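Local coordinates for protein rhodopsin (Rubrobacter xylanophilus, PDB 6KFQ) that binds retinal within a bundle of transmembrane helices and pumps protons as a light-driven microbial rhodopsin, at residues Ile47-Leu50 and Val51-Thr54; Ser154-Thr157 and Pro158-Gln162. One frame throughout, in Å; residues are numbered along the deposited sequence.

In the fold
Both contacts are local, each made along one continuous piece of chain at an end of a transmembrane helix. Interaction 1 closes the C-terminal end of helix 32-53, and interaction 2 opens helix 158-184. They lie on opposite sides of the chain's centre, their centres about 38 Å apart, and share no element. Each is partly buried. Interaction 1 has a membrane side covered by two lipid chains and an inner side where a methionine methyl lies over the Tyr49 ring. Interaction 2 lies further out, in the turn after helix 124-153. Its chemistry is more polar: a threonine side chain caps the helix, and an arginine bonds to backbone carbonyls.

Interaction 1: residues Ile47-Leu50 and Val51-Thr54; sequences IAYL and VMAT. With MPG ([(Z)-octadec-9-enyl] (2R)-2,3-bis(oxidanyl)propanoate), chain E; MPG ([(Z)-octadec-9-enyl] (2R)-2,3-bis(oxidanyl)propanoate), chain N.
Met52 bends back toward Tyr49 through its side-chain torsions: CG lies anti to the carbonyl carbon, the chain runs on extended through chi2, and a bend at chi3 of -79° swings the methyl over the ring. CE sits above the centre of the Tyr49 ring, 4.2 Å from the centroid and 11° off the normal. This is a CH-pi contact over one face. Thr54 is placed by its own chi1 of 56°, which sets OG1 between the backbone N and the carbonyl carbon. From there OG1 faces back along the helix, 2.9 Å from Leu50 O and 3.1 Å from Val51 O. Its one proton could go to either acceptor. Thr54 N also bonds to Leu50 O, while Thr54 CG2 meets Leu50 CD1 at 3.9 Å. Val51 N and Met52 N bond to Ile47 O and Ala48 O in the ordinary helical pattern.

The outer side of the helix is covered by lipid. Ile47 CG1 touches C15 of the MPG of chain E at 3.6 Å, and Leu50 CD2 meets C11 and C14 of the same tail. The MPG of chain N lies against Ala48 CB, with its C15 at 3.6 Å, and against Ile47 CG2. Ile47 therefore uses separate branches for the two lipids. Leu50 also packs on Trp7 and Phe10 of helix 2-23. Thr54 is the first residue to leave helical geometry. The arrangement is the C-terminal end of a transmembrane helix in the seven-helix microbial rhodopsin fold, with lipid on its outer side. On the inner side the Tyr49 side chain reaches into the bundle, about 8 Å from the retinal, and its OH is hydrogen-bonded to Asp205 OD2.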
ATOM      1  N   ILE A  47      -6.808   3.455  11.261  1.00 37.17           N
ATOM      2  CA  ILE A  47      -8.059   2.854  11.721  1.00 37.75           C
ATOM      3  C   ILE A  47      -7.940   1.334  11.774  1.00 29.80           C
ATOM      4  O   ILE A  47      -8.342   0.695  12.755  1.00 33.14           O
ATOM      5  CB  ILE A  47      -9.229   3.297  10.822  1.00 38.92           C
ATOM      6  CG1 ILE A  47      -9.490   4.797  10.975  1.00 40.42           C
ATOM      7  CG2 ILE A  47     -10.489   2.503  11.145  1.00 37.73           C
ATOM      8  CD1 ILE A  47     -10.474   5.359   9.952  1.00 43.56           C
ATOM      9  N   ALA A  48      -7.386   0.728  10.723  1.00 29.32           N
ATOM     10  CA  ALA A  48      -7.232  -0.724  10.726  1.00 28.95           C
ATOM     11  C   ALA A  48      -6.362  -1.181  11.885  1.00 28.60           C
ATOM     12  O   ALA A  48      -6.700  -2.146  12.585  1.00 29.80           O
ATOM     13  CB  ALA A  48      -6.633  -1.199   9.397  1.00 26.95           C
ATOM     14  N   TYR A  49      -5.237  -0.497  12.110  1.00 27.99           N
ATOM     15  CA  TYR A  49      -4.350  -0.882  13.202  1.00 28.72           C
ATOM     16  C   TYR A  49      -5.016  -0.697  14.559  1.00 29.38           C
ATOM     17  O   TYR A  49      -4.796  -1.501  15.470  1.00 28.65           O
ATOM     18  CB  TYR A  49      -3.038  -0.101  13.114  1.00 28.30           C
ATOM     19  CG  TYR A  49      -1.999  -0.859  12.325  1.00 28.39           C
ATOM     20  CD1 TYR A  49      -1.769  -0.581  10.979  1.00 27.76           C
ATOM     21  CD2 TYR A  49      -1.272  -1.889  12.914  1.00 27.66           C
ATOM     22  CE1 TYR A  49      -0.821  -1.296  10.251  1.00 26.58           C
ATOM     23  CE2 TYR A  49      -0.327  -2.608  12.193  1.00 26.10           C
ATOM     24  CZ  TYR A  49      -0.106  -2.308  10.867  1.00 27.41           C
ATOM     25  OH  TYR A  49       0.827  -3.030  10.152  1.00 27.66           O
ATOM     26  N   LEU A  50      -5.834   0.348  14.719  1.00 32.39           N
ATOM     27  CA  LEU A  50      -6.553   0.513  15.980  1.00 32.32           C
ATOM     28  C   LEU A  50      -7.539  -0.624  16.192  1.00 36.15           C
ATOM     29  O   LEU A  50      -7.646  -1.170  17.299  1.00 39.53           O
ATOM     30  CB  LEU A  50      -7.280   1.860  16.008  1.00 30.73           C
ATOM     31  CG  LEU A  50      -7.957   2.279  17.313  1.00 32.64           C
ATOM     32  CD1 LEU A  50      -7.010   2.131  18.497  1.00 31.29           C
ATOM     33  CD2 LEU A  50      -8.464   3.712  17.203  1.00 35.51           C
ATOM     34  N   VAL A  51      -8.269  -0.996  15.136  1.00 35.64           N
ATOM     35  CA  VAL A  51      -9.208  -2.111  15.218  1.00 34.03           C
ATOM     36  C   VAL A  51      -8.482  -3.382  15.639  1.00 33.07           C
ATOM     37  O   VAL A  51      -8.888  -4.062  16.589  1.00 34.28           O
ATOM     38  CB  VAL A  51      -9.947  -2.292  13.879  1.00 34.51           C
ATOM     39  CG1 VAL A  51     -10.736  -3.590  13.882  1.00 34.17           C
ATOM     40  CG2 VAL A  51     -10.879  -1.114  13.632  1.00 34.91           C
ATOM     41  N   MET A  52      -7.384  -3.709  14.958  1.00 30.18           N
ATOM     42  CA  MET A  52      -6.632  -4.905  15.316  1.00 28.91           C
ATOM     43  C   MET A  52      -6.000  -4.784  16.701  1.00 34.69           C
ATOM     44  O   MET A  52      -5.965  -5.765  17.453  1.00 34.34           O
ATOM     45  CB  MET A  52      -5.569  -5.186  14.262  1.00 24.76           C
ATOM     46  CG  MET A  52      -6.164  -5.451  12.875  1.00 24.83           C
ATOM     47  SD  MET A  52      -4.878  -6.013  11.746  1.00 30.80           S
ATOM     48  CE  MET A  52      -4.080  -4.474  11.302  1.00 33.34           C
ATOM     49  N   ALA A  53      -5.494  -3.595  17.053  1.00 32.73           N
ATOM     50  CA  ALA A  53      -4.843  -3.418  18.352  1.00 35.49           C
ATOM     51  C   ALA A  53      -5.814  -3.616  19.503  1.00 35.79           C
ATOM     52  O   ALA A  53      -5.427  -4.128  20.559  1.00 37.11           O
ATOM     53  CB  ALA A  53      -4.208  -2.029  18.457  1.00 34.68           C
ATOM     54  N   THR A  54      -7.075  -3.228  19.325  1.00 36.23           N
ATOM     55  CA  THR A  54      -8.074  -3.382  20.375  1.00 35.72           C
ATOM     56  C   THR A  54      -8.772  -4.738  20.327  1.00 40.17           C
ATOM     57  O   THR A  54      -9.754  -4.942  21.047  1.00 42.66           O
ATOM     58  CB  THR A  54      -9.105  -2.254  20.295  1.00 37.15           C
ATOM     59  OG1 THR A  54      -9.697  -2.231  18.992  1.00 36.27           O
ATOM     60  CG2 THR A  54      -8.434  -0.908  20.560  1.00 38.11           C
TER
HETATM   61  C2  MPG E 304     -17.851   3.045  21.887  1.00 66.07           C
HETATM   62  C3  MPG E 304     -16.720   3.882  22.415  1.00 60.79           C
HETATM   63  C4  MPG E 304     -15.599   4.043  21.426  1.00 59.15           C
HETATM   64  C5  MPG E 304     -14.354   4.677  21.989  1.00 57.96           C
HETATM   65  C6  MPG E 304     -13.268   4.873  20.967  1.00 57.99           C
HETATM   66  C7  MPG E 304     -12.026   5.583  21.483  1.00 57.92           C
HETATM   67  C8  MPG E 304     -11.123   6.038  20.384  1.00 59.29           C
HETATM   68  C9  MPG E 304     -11.821   6.962  19.437  1.00 59.20           C
HETATM   69  C10 MPG E 304     -11.364   7.432  18.305  1.00 59.00           C
HETATM   70  C11 MPG E 304     -10.082   7.077  17.620  1.00 58.65           C
HETATM   71  C12 MPG E 304      -9.745   8.049  16.534  1.00 58.19           C
HETATM   72  C13 MPG E 304      -8.472   7.752  15.759  1.00 57.93           C
HETATM   73  C14 MPG E 304      -8.584   6.631  14.756  1.00 58.32           C
HETATM   74  C15 MPG E 304      -7.921   6.936  13.432  1.00 57.81           C
HETATM   75  C16 MPG E 304      -8.628   8.000  12.625  1.00 58.47           C
HETATM   76  C17 MPG E 304      -7.860   8.573  11.461  1.00 58.78           C
HETATM   77  C18 MPG E 304      -6.672   9.406  11.881  1.00 58.65           C
HETATM   78  O1  MPG E 304     -17.495   1.925  23.932  1.00 75.27           O
HETATM   79  C1  MPG E 304     -18.518   2.258  22.965  1.00 71.84           C
HETATM   80  CXD MPG E 304     -16.847   1.113  26.047  1.00 76.10           C
HETATM   81  O2  MPG E 304     -15.497   0.879  25.674  1.00 76.39           O
HETATM   82  C21 MPG E 304     -17.256   0.267  27.243  1.00 74.65           C
HETATM   83  O3  MPG E 304     -16.679  -1.028  27.145  1.00 73.55           O
HETATM   84  O4  MPG E 304     -18.635   0.165  24.755  1.00 79.54           O
HETATM   85  CX3 MPG E 304     -17.777   1.006  24.846  1.00 77.19           C
HETATM   86  C13 MPG N 313     -11.352  -2.784   8.826  1.00 52.69           C
HETATM   87  C14 MPG N 313     -10.965  -1.425   9.350  1.00 51.67           C
HETATM   88  C15 MPG N 313     -10.063  -0.640   8.431  1.00 53.55           C
HETATM   89  C16 MPG N 313     -10.757  -0.004   7.251  1.00 54.21           C
HETATM   90  C17 MPG N 313     -11.627   1.174   7.609  1.00 53.87           C
HETATM   91  C18 MPG N 313     -12.341   1.784   6.427  1.00 54.70           C

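Interaction 2: residues Ser154-Thr157 and Pro158-Gln162; sequences SRRT and PAVAQ
Val160 CG1 approaches the Arg156 guanidinium obliquely, 4.0 Å from NE. The motif is a helix N-cap: Thr157 takes the N-cap position directly before helix 158-184, and Pro158 is the first helical residue. The Val160 methyl packs closer against the aliphatic root of the arginine, at 3.5 Å from Arg156 CB. Bends at chi2 (-82°) and chi3 carry the guanidinium away from the turn to carbonyls near the end of helix 70-90, where NE bonds to Leu89 O and NH2 makes a weak bond to Leu88 O.

As a proline, Pro158 has no backbone N-H to be satisfied in this first turn. Thr157 OG1 accepts a capping bond from Val160 N, weak at 3.5 Å though fairly straight at 161°. The same oxygen is hydrogen-bonded to Asp225 OD2 of helix 220-228, so the cap also ties the turn to the C-terminal helix. Val160 packs on that helix as well, against Ile226.

The Thr157 side chain and Val160 lie close together. Val160 CG2 comes to 3.2 Å from Thr157 OG1, so the capping oxygen has a methyl beside it as well as the N-H. Thr157 CB and Pro158 CD are rather tight at 3.5 Å. The regular helical bonding starts at the Thr157 carbonyl, where Ala161 N donates to Thr157 O at 2.9 Å.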
ATOM      1  N   SER A 154       9.148   9.824 -17.405  1.00 43.73           N
ATOM      2  CA  SER A 154      10.344  10.374 -18.024  1.00 43.73           C
ATOM      3  C   SER A 154      10.042  11.583 -18.900  1.00 43.76           C
ATOM      4  O   SER A 154      10.975  12.293 -19.282  1.00 45.56           O
ATOM      5  CB  SER A 154      11.045   9.293 -18.844  1.00 49.14           C
ATOM      6  OG  SER A 154      10.206   8.857 -19.897  1.00 54.40           O
ATOM      7  N   ARG A 155       8.770  11.830 -19.224  1.00 43.35           N
ATOM      8  CA  ARG A 155       8.363  13.017 -19.966  1.00 49.54           C
ATOM      9  C   ARG A 155       7.962  14.170 -19.058  1.00 46.90           C
ATOM     10  O   ARG A 155       7.666  15.261 -19.552  1.00 49.05           O
ATOM     11  CB  ARG A 155       7.191  12.685 -20.899  1.00 54.51           C
ATOM     12  CG  ARG A 155       7.513  11.670 -21.976  1.00 62.08           C
ATOM     13  CD  ARG A 155       6.402  11.607 -23.018  1.00 69.72           C
ATOM     14  NE  ARG A 155       5.103  11.329 -22.407  1.00 73.97           N
ATOM     15  CZ  ARG A 155       3.977  11.144 -23.091  1.00 77.76           C
ATOM     16  NH1 ARG A 155       3.982  11.205 -24.416  1.00 78.93           N
ATOM     17  NH2 ARG A 155       2.843  10.897 -22.446  1.00 78.33           N
ATOM     18  N   ARG A 156       7.912  13.945 -17.755  1.00 45.16           N
ATOM     19  CA  ARG A 156       7.600  14.996 -16.806  1.00 43.55           C
ATOM     20  C   ARG A 156       8.861  15.796 -16.508  1.00 44.50           C
ATOM     21  O   ARG A 156       9.939  15.516 -17.037  1.00 44.71           O
ATOM     22  CB  ARG A 156       7.000  14.386 -15.546  1.00 43.39           C
ATOM     23  CG  ARG A 156       5.761  13.555 -15.833  1.00 46.28           C
ATOM     24  CD  ARG A 156       4.542  14.436 -15.953  1.00 50.25           C
ATOM     25  NE  ARG A 156       3.640  14.226 -14.828  1.00 51.80           N
ATOM     26  CZ  ARG A 156       2.798  15.138 -14.356  1.00 49.39           C
ATOM     27  NH1 ARG A 156       2.743  16.351 -14.906  1.00 52.61           N
ATOM     28  NH2 ARG A 156       2.014  14.835 -13.330  1.00 39.34           N
ATOM     29  N   THR A 157       8.732  16.809 -15.650  1.00 46.85           N
ATOM     30  CA  THR A 157       9.886  17.633 -15.314  1.00 48.98           C
ATOM     31  C   THR A 157      10.914  16.787 -14.567  1.00 45.65           C
ATOM     32  O   THR A 157      10.573  15.755 -13.989  1.00 39.73           O
ATOM     33  CB  THR A 157       9.470  18.825 -14.457  1.00 50.23           C
ATOM     34  OG1 THR A 157       8.899  18.353 -13.232  1.00 46.82           O
ATOM     35  CG2 THR A 157       8.461  19.690 -15.194  1.00 53.47           C
ATOM     36  N   PRO A 158      12.189  17.198 -14.581  1.00 49.13           N
ATOM     37  CA  PRO A 158      13.215  16.411 -13.876  1.00 46.70           C
ATOM     38  C   PRO A 158      12.884  16.120 -12.419  1.00 43.78           C
ATOM     39  O   PRO A 158      13.160  15.012 -11.943  1.00 42.89           O
ATOM     40  CB  PRO A 158      14.465  17.292 -14.020  1.00 50.33           C
ATOM     41  CG  PRO A 158      14.255  18.004 -15.301  1.00 53.81           C
ATOM     42  CD  PRO A 158      12.785  18.303 -15.352  1.00 52.90           C
ATOM     43  N   ALA A 159      12.269  17.066 -11.706  1.00 42.27           N
ATOM     44  CA  ALA A 159      11.957  16.824 -10.297  1.00 42.34           C
ATOM     45  C   ALA A 159      10.837  15.807 -10.143  1.00 37.46           C
ATOM     46  O   ALA A 159      10.868  14.977  -9.227  1.00 33.61           O
ATOM     47  CB  ALA A 159      11.570  18.124  -9.599  1.00 42.98           C
ATOM     48  N   VAL A 160       9.820  15.889 -10.998  1.00 35.54           N
ATOM     49  CA  VAL A 160       8.745  14.900 -10.967  1.00 34.12           C
ATOM     50  C   VAL A 160       9.283  13.518 -11.318  1.00 32.84           C
ATOM     51  O   VAL A 160       8.982  12.524 -10.647  1.00 31.66           O
ATOM     52  CB  VAL A 160       7.609  15.323 -11.917  1.00 37.62           C
ATOM     53  CG1 VAL A 160       6.587  14.204 -12.053  1.00 36.59           C
ATOM     54  CG2 VAL A 160       6.957  16.603 -11.392  1.00 40.64           C
ATOM     55  N   ALA A 161      10.076  13.430 -12.387  1.00 36.15           N
ATOM     56  CA  ALA A 161      10.659  12.147 -12.770  1.00 34.07           C
ATOM     57  C   ALA A 161      11.483  11.560 -11.629  1.00 36.27           C
ATOM     58  O   ALA A 161      11.470  10.344 -11.403  1.00 33.18           O
ATOM     59  CB  ALA A 161      11.517  12.318 -14.028  1.00 36.46           C
ATOM     60  N   GLN A 162      12.182  12.414 -10.879  1.00 37.00           N
ATOM     61  CA  GLN A 162      13.065  11.928  -9.820  1.00 37.39           C
ATOM     62  C   GLN A 162      12.274  11.376  -8.638  1.00 36.87           C
ATOM     63  O   GLN A 162      12.599  10.305  -8.106  1.00 36.98           O
ATOM     64  CB  GLN A 162      14.010  13.049  -9.375  1.00 44.72           C
ATOM     65  CG  GLN A 162      14.938  12.651  -8.239  1.00 50.78           C
ATOM     66  CD  GLN A 162      15.816  13.799  -7.777  1.00 60.98           C
ATOM     67  OE1 GLN A 162      16.017  14.777  -8.501  1.00 66.98           O
ATOM     68  NE2 GLN A 162      16.342  13.687  -6.566  1.00 64.82           N
TER